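Local structure of CBS domain-containing protein CBSX2, chloroplastic (Arabidopsis thaliana, 3SL7) at residues A[113-117]-A[118-122]; A[149-152]-A[153-157]. The protein probably modulates plant development by regulating the chloroplast thioredoxin system, as a small redox regulator built from a pair of CBS domains. One frame throughout, in Å; residues are numbered along the deposited sequence.

Contact 1 of 2, residues A[113-117]-A[118-122]; sequences DSTNL and EDAAR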
ATOM      1  N   ASP A 113     -21.341  -7.797   3.762  1.00 24.70           N
ATOM      2  CA  ASP A 113     -21.622  -6.510   3.127  1.00 31.18           C
ATOM      3  C   ASP A 113     -22.636  -5.685   3.928  1.00 35.90           C
ATOM      4  O   ASP A 113     -22.682  -4.459   3.813  1.00 27.85           O
ATOM      5  CB  ASP A 113     -22.063  -6.660   1.662  1.00 31.57           C
ATOM      6  CG  ASP A 113     -23.281  -7.540   1.488  1.00 31.38           C
ATOM      7  OD1 ASP A 113     -24.060  -7.747   2.452  1.00 27.26           O
ATOM      8  OD2 ASP A 113     -23.458  -8.022   0.355  1.00 30.79           O
ATOM      9  N   SER A 114     -23.430  -6.366   4.755  1.00 23.07           N
ATOM     10  CA  SER A 114     -24.456  -5.721   5.568  1.00 30.50           C
ATOM     11  C   SER A 114     -23.891  -5.170   6.867  1.00 29.53           C
ATOM     12  O   SER A 114     -24.581  -4.474   7.598  1.00 30.43           O
ATOM     13  CB  SER A 114     -25.563  -6.720   5.898  1.00 36.45           C
ATOM     14  OG  SER A 114     -24.999  -7.889   6.479  1.00 32.33           O
ATOM     15  N   THR A 115     -22.635  -5.485   7.156  1.00 31.26           N
ATOM     16  CA  THR A 115     -22.014  -5.017   8.386  1.00 30.19           C
ATOM     17  C   THR A 115     -22.001  -3.501   8.427  1.00 28.43           C
ATOM     18  O   THR A 115     -21.678  -2.851   7.441  1.00 32.71           O
ATOM     19  CB  THR A 115     -20.579  -5.559   8.525  1.00 34.37           C
ATOM     20  OG1 THR A 115     -20.628  -6.984   8.601  1.00 30.05           O
ATOM     21  CG2 THR A 115     -19.917  -5.029   9.782  1.00 36.29           C
ATOM     22  N   ASN A 116     -22.381  -2.951   9.576  1.00 34.49           N
ATOM     23  CA  ASN A 116     -22.370  -1.514   9.795  1.00 32.04           C
ATOM     24  C   ASN A 116     -20.967  -0.959   9.572  1.00 32.32           C
ATOM     25  O   ASN A 116     -19.987  -1.507  10.066  1.00 32.25           O
ATOM     26  CB  ASN A 116     -22.869  -1.199  11.208  1.00 32.45           C
ATOM     27  CG  ASN A 116     -22.637   0.246  11.602  1.00 38.51           C
ATOM     28  OD1 ASN A 116     -21.635   0.580  12.239  1.00 42.71           O
ATOM     29  ND2 ASN A 116     -23.568   1.114  11.227  1.00 47.35           N
ATOM     30  N   LEU A 117     -20.872   0.119   8.803  1.00 34.15           N
ATOM     31  CA  LEU A 117     -19.571   0.659   8.411  1.00 29.97           C
ATOM     32  C   LEU A 117     -18.730   1.075   9.608  1.00 30.00           C
ATOM     33  O   LEU A 117     -17.529   0.803   9.643  1.00 32.62           O
ATOM     34  CB  LEU A 117     -19.726   1.836   7.450  1.00 30.08           C
ATOM     35  CG  LEU A 117     -18.414   2.396   6.888  1.00 29.66           C
ATOM     36  CD1 LEU A 117     -17.724   1.350   6.036  1.00 32.07           C
ATOM     37  CD2 LEU A 117     -18.669   3.649   6.086  1.00 40.25           C
ATOM     38  N   GLU A 118     -19.343   1.743  10.581  1.00 27.57           N
ATOM     39  CA  GLU A 118     -18.617   2.181  11.775  1.00 29.99           C
ATOM     40  C   GLU A 118     -18.081   1.001  12.581  1.00 34.43           C
ATOM     41  O   GLU A 118     -16.979   1.065  13.102  1.00 31.23           O
ATOM     42  CB  GLU A 118     -19.487   3.081  12.665  1.00 30.01           C
ATOM     43  CG  GLU A 118     -20.021   4.299  11.925  1.00 45.04           C
ATOM     44  CD  GLU A 118     -20.426   5.449  12.848  1.00 59.41           C
ATOM     45  OE1 GLU A 118     -19.934   5.500  13.998  1.00 60.59           O
ATOM     46  OE2 GLU A 118     -21.230   6.305  12.419  1.00 78.07           O
ATOM     47  N   ASP A 119     -18.871  -0.062  12.702  1.00 30.61           N
ATOM     48  CA  ASP A 119     -18.395  -1.275  13.358  1.00 39.12           C
ATOM     49  C   ASP A 119     -17.203  -1.844  12.591  1.00 30.55           C
ATOM     50  O   ASP A 119     -16.179  -2.170  13.180  1.00 36.14           O
ATOM     51  CB  ASP A 119     -19.502  -2.322  13.430  1.00 33.39           C
ATOM     52  CG  ASP A 119     -20.489  -2.050  14.545  1.00 45.29           C
ATOM     53  OD1 ASP A 119     -20.395  -0.980  15.178  1.00 46.00           O
ATOM     54  OD2 ASP A 119     -21.362  -2.911  14.789  1.00 59.01           O
ATOM     55  N   ALA A 120     -17.346  -1.961  11.274  1.00 25.85           N
ATOM     56  CA  ALA A 120     -16.279  -2.513  10.455  1.00 32.69           C
ATOM     57  C   ALA A 120     -15.020  -1.661  10.555  1.00 28.96           C
ATOM     58  O   ALA A 120     -13.913  -2.178  10.643  1.00 32.42           O
ATOM     59  CB  ALA A 120     -16.732  -2.650   9.010  1.00 29.78           C
ATOM     60  N   ALA A 121     -15.190  -0.346  10.572  1.00 26.62           N
ATOM     61  CA  ALA A 121     -14.049   0.551  10.652  1.00 30.38           C
ATOM     62  C   ALA A 121     -13.228   0.284  11.917  1.00 41.02           C
ATOM     63  O   ALA A 121     -12.000   0.236  11.880  1.00 35.45           O
ATOM     64  CB  ALA A 121     -14.519   1.999  10.603  1.00 28.95           C
ATOM     65  N   ARG A 122     -13.926   0.108  13.033  1.00 36.54           N
ATOM     66  CA  ARG A 122     -13.306  -0.194  14.315  1.00 42.15           C
ATOM     67  C   ARG A 122     -12.459  -1.459  14.217  1.00 35.78           C
ATOM     68  O   ARG A 122     -11.327  -1.507  14.693  1.00 39.10           O
ATOM     69  CB  ARG A 122     -14.412  -0.381  15.355  1.00 38.85           C
ATOM     70  CG  ARG A 122     -14.027  -0.071  16.788  1.00 65.54           C
ATOM     71  CD  ARG A 122     -15.284   0.195  17.620  1.00 62.94           C
ATOM     72  NE  ARG A 122     -16.072   1.292  17.057  1.00 70.33           N
ATOM     73  CZ  ARG A 122     -17.115   1.860  17.655  1.00 77.22           C
ATOM     74  NH1 ARG A 122     -17.510   1.436  18.849  1.00 97.09           N
ATOM     75  NH2 ARG A 122     -17.763   2.857  17.060  1.00 68.02           N
TER
HETATM   76  O   HOH W   1     -23.013  -4.411  12.151  1.00 46.15           O

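Contact 2 of 2, residues A[149-152]-A[153-157]; sequences NVVR and AALQI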
ATOM      1  N   ASN A 149     -10.657   2.301   1.733  1.00 31.17           N
ATOM      2  CA  ASN A 149     -12.093   2.281   1.481  1.00 31.50           C
ATOM      3  C   ASN A 149     -12.829   3.115   2.516  1.00 34.37           C
ATOM      4  O   ASN A 149     -13.781   3.811   2.191  1.00 31.29           O
ATOM      5  CB  ASN A 149     -12.652   0.856   1.533  1.00 25.20           C
ATOM      6  CG  ASN A 149     -12.188  -0.002   0.384  1.00 29.83           C
ATOM      7  OD1 ASN A 149     -11.875   0.505  -0.697  1.00 32.97           O
ATOM      8  ND2 ASN A 149     -12.155  -1.325   0.608  1.00 19.20           N
ATOM      9  N   VAL A 150     -12.399   3.017   3.772  1.00 32.23           N
ATOM     10  CA  VAL A 150     -13.088   3.710   4.855  1.00 27.40           C
ATOM     11  C   VAL A 150     -12.875   5.210   4.722  1.00 33.91           C
ATOM     12  O   VAL A 150     -13.793   5.995   4.913  1.00 29.63           O
ATOM     13  CB  VAL A 150     -12.624   3.214   6.242  1.00 29.86           C
ATOM     14  CG1 VAL A 150     -13.266   4.044   7.349  1.00 22.10           C
ATOM     15  CG2 VAL A 150     -12.955   1.730   6.416  1.00 29.65           C
ATOM     16  N   VAL A 151     -11.663   5.615   4.374  1.00 26.60           N
ATOM     17  CA  VAL A 151     -11.404   7.030   4.131  1.00 26.92           C
ATOM     18  C   VAL A 151     -12.253   7.537   2.953  1.00 29.83           C
ATOM     19  O   VAL A 151     -12.834   8.623   2.995  1.00 29.51           O
ATOM     20  CB  VAL A 151      -9.924   7.268   3.860  1.00 34.09           C
ATOM     21  CG1 VAL A 151      -9.670   8.732   3.473  1.00 36.81           C
ATOM     22  CG2 VAL A 151      -9.108   6.861   5.082  1.00 28.53           C
ATOM     23  N   ARG A 152     -12.327   6.735   1.902  1.00 31.21           N
ATOM     24  CA  ARG A 152     -13.147   7.077   0.752  1.00 40.67           C
ATOM     25  C   ARG A 152     -14.587   7.312   1.185  1.00 40.73           C
ATOM     26  O   ARG A 152     -15.245   8.235   0.704  1.00 38.45           O
ATOM     27  CB  ARG A 152     -13.082   5.961  -0.287  1.00 38.23           C
ATOM     28  CG  ARG A 152     -13.736   6.288  -1.610  1.00 41.25           C
ATOM     29  CD  ARG A 152     -13.351   5.243  -2.645  1.00 58.23           C
ATOM     30  NE  ARG A 152     -14.184   5.317  -3.839  1.00 83.83           N
ATOM     31  CZ  ARG A 152     -15.402   4.793  -3.931  1.00 84.17           C
ATOM     32  NH1 ARG A 152     -15.936   4.163  -2.894  1.00 66.19           N
ATOM     33  NH2 ARG A 152     -16.092   4.903  -5.057  1.00 96.65           N
ATOM     34  N   ALA A 153     -15.071   6.489   2.106  1.00 32.56           N
ATOM     35  CA  ALA A 153     -16.446   6.629   2.591  1.00 36.30           C
ATOM     36  C   ALA A 153     -16.645   7.940   3.337  1.00 38.27           C
ATOM     37  O   ALA A 153     -17.608   8.661   3.086  1.00 35.66           O
ATOM     38  CB  ALA A 153     -16.845   5.448   3.469  1.00 33.96           C
ATOM     39  N   ALA A 154     -15.736   8.255   4.256  1.00 31.26           N
ATOM     40  CA  ALA A 154     -15.820   9.520   4.992  1.00 34.64           C
ATOM     41  C   ALA A 154     -15.807  10.718   4.041  1.00 40.90           C
ATOM     42  O   ALA A 154     -16.540  11.688   4.230  1.00 37.88           O
ATOM     43  CB  ALA A 154     -14.688   9.627   6.003  1.00 27.73           C
ATOM     44  N   LEU A 155     -14.973  10.642   3.010  1.00 33.88           N
ATOM     45  CA  LEU A 155     -14.892  11.703   2.012  1.00 32.03           C
ATOM     46  C   LEU A 155     -16.206  11.851   1.241  1.00 49.35           C
ATOM     47  O   LEU A 155     -16.722  12.958   1.081  1.00 46.61           O
ATOM     48  CB  LEU A 155     -13.772  11.398   1.024  1.00 46.00           C
ATOM     49  CG  LEU A 155     -12.352  11.963   1.174  1.00 46.22           C
ATOM     50  CD1 LEU A 155     -12.239  13.254   1.978  1.00 41.81           C
ATOM     51  CD2 LEU A 155     -11.250  10.943   1.461  1.00 65.36           C
ATOM     52  N   GLN A 156     -16.735  10.733   0.750  1.00 41.06           N
ATOM     53  CA  GLN A 156     -17.957  10.750  -0.043  1.00 57.99           C
ATOM     54  C   GLN A 156     -19.122  11.282   0.781  1.00 60.17           C
ATOM     55  O   GLN A 156     -19.978  12.005   0.276  1.00 54.20           O
ATOM     56  CB  GLN A 156     -18.281   9.354  -0.569  1.00 49.62           C
ATOM     57  CG  GLN A 156     -19.578   9.280  -1.356  1.00 67.54           C
ATOM     58  CD  GLN A 156     -19.896   7.873  -1.822  1.00 89.64           C
ATOM     59  OE1 GLN A 156     -19.030   7.163  -2.337  1.00 95.72           O
ATOM     60  NE2 GLN A 156     -21.145   7.459  -1.638  1.00 89.72           N
ATOM     61  N   ILE A 157     -19.140  10.921   2.057  1.00 46.04           N
ATOM     62  CA  ILE A 157     -20.186  11.356   2.961  1.00 53.72           C
ATOM     63  C   ILE A 157     -20.133  12.866   3.146  1.00 47.17           C
ATOM     64  O   ILE A 157     -21.150  13.546   3.041  1.00 57.97           O
ATOM     65  CB  ILE A 157     -20.081  10.628   4.310  1.00 47.40           C
ATOM     66  CG1 ILE A 157     -20.369   9.139   4.118  1.00 35.93           C
ATOM     67  CG2 ILE A 157     -21.045  11.221   5.314  1.00 43.12           C
ATOM     68  CD1 ILE A 157     -20.133   8.306   5.365  1.00 38.62           C
TER

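Contact 1 of 2, residues A[113-117]-A[118-122]
Glu118, in the first turn of helix 117-124 of the second CBS domain, sets its CB 3.3 Å from OD1 of Asn116, the N-cap residue. Asp119 makes the capping bond: its N donates to Asn116 OD1 at 2.9 Å, meeting the carbonyl at a C=O...N angle of 143° and tilted 18° from its plane. With Asn116 CG anti to its own backbone N (chi1 169°), the amide is carried forward to the first turn, a place that suits asparagine, whose short side chain offers a carbonyl oxygen. A water accepts from Asn116 N and reaches Asp119 OD2 by a weak bond of 3.5 Å. Ala120 N then bonds to Asn116 O at 2.9 Å, and its small CB meets Thr115 CG2 at 4.0 Å; Thr115 turns its OG1 the other way, to Arg112 N. Ala121 N continues the pattern to Leu117 O, and Leu117, buried, packs on Phe9 and on Phe85 of the second subunit. The cap thus gives a side-chain acceptor to a first-turn N-H, the task of an N-cap, and the carboxylates of Glu118 and Asp119, placed at the positive end of the helix dipole, probably stabilise it further.

Contact 2 of 2, residues A[149-152]-A[153-157]
Val151 carries CG1 anti to its backbone N (chi1 175°), which lays that methyl forward along helix 147-159 of the second CBS domain toward Leu155, one turn on. Leu155 answers with a chi1 of -95° and a chi2 of -24°, both away from the staggered values, and these turn CD2 back over the preceding turn. The two side chains lie side by side and point the same way. CG1 of Val151 and CD2 of Leu155 are 3.4 Å apart, tighter than usual for two methyls, and CD2 of Leu155 also stands 3.2 Å from Val151 O, so the leucine conformer itself is somewhat doubtful. Beneath them the backbone pairs in the i to i+4 pattern of an alpha helix, with Leu155 N on Val151 O and Gln156 N on Arg152 O, each 2.9 Å. Ala153 suits the inner face: its lone methyl rests 3.4 Å from Val150 O and lets Phe9 come close. Arg152 and Gln156 extend their long polar chains, and NH1 of the arginine stays 4.3 Å from OE1 of the glutamine. Asn149 is buried, but its ND2 is satisfied by Thr11 OG1. Chemically, branched aliphatic Val151 and Leu155 meet Val33 and Ile92 of the second subunit, alanine permits close packing within the subunit, and the chains of Arg152 and Gln156 touch Phe9 of helix 6-9 while carrying polar ends.

Following the chain from its N terminus, helix 6-9 comes first and lies against both contacts. Far along the chain, contact 1 closes a tight local turn where the chain leaves strand 111-112 and enters helix 117-124. Strands 131-135 and 141-146 follow before contact 2 closes single helical turns within helix 147-159. The two are in series, neither nested nor crossed, with centres about 13 Å apart. They meet where the two helices pack: Leu117 CD2 reaches Ala153 CB at 3.7 Å, and Ala121 lies on Val150. Both belong to the second CBS domain, and both bear on Phe85 of the second subunit, joining the domain's helical pair to the dimer interface.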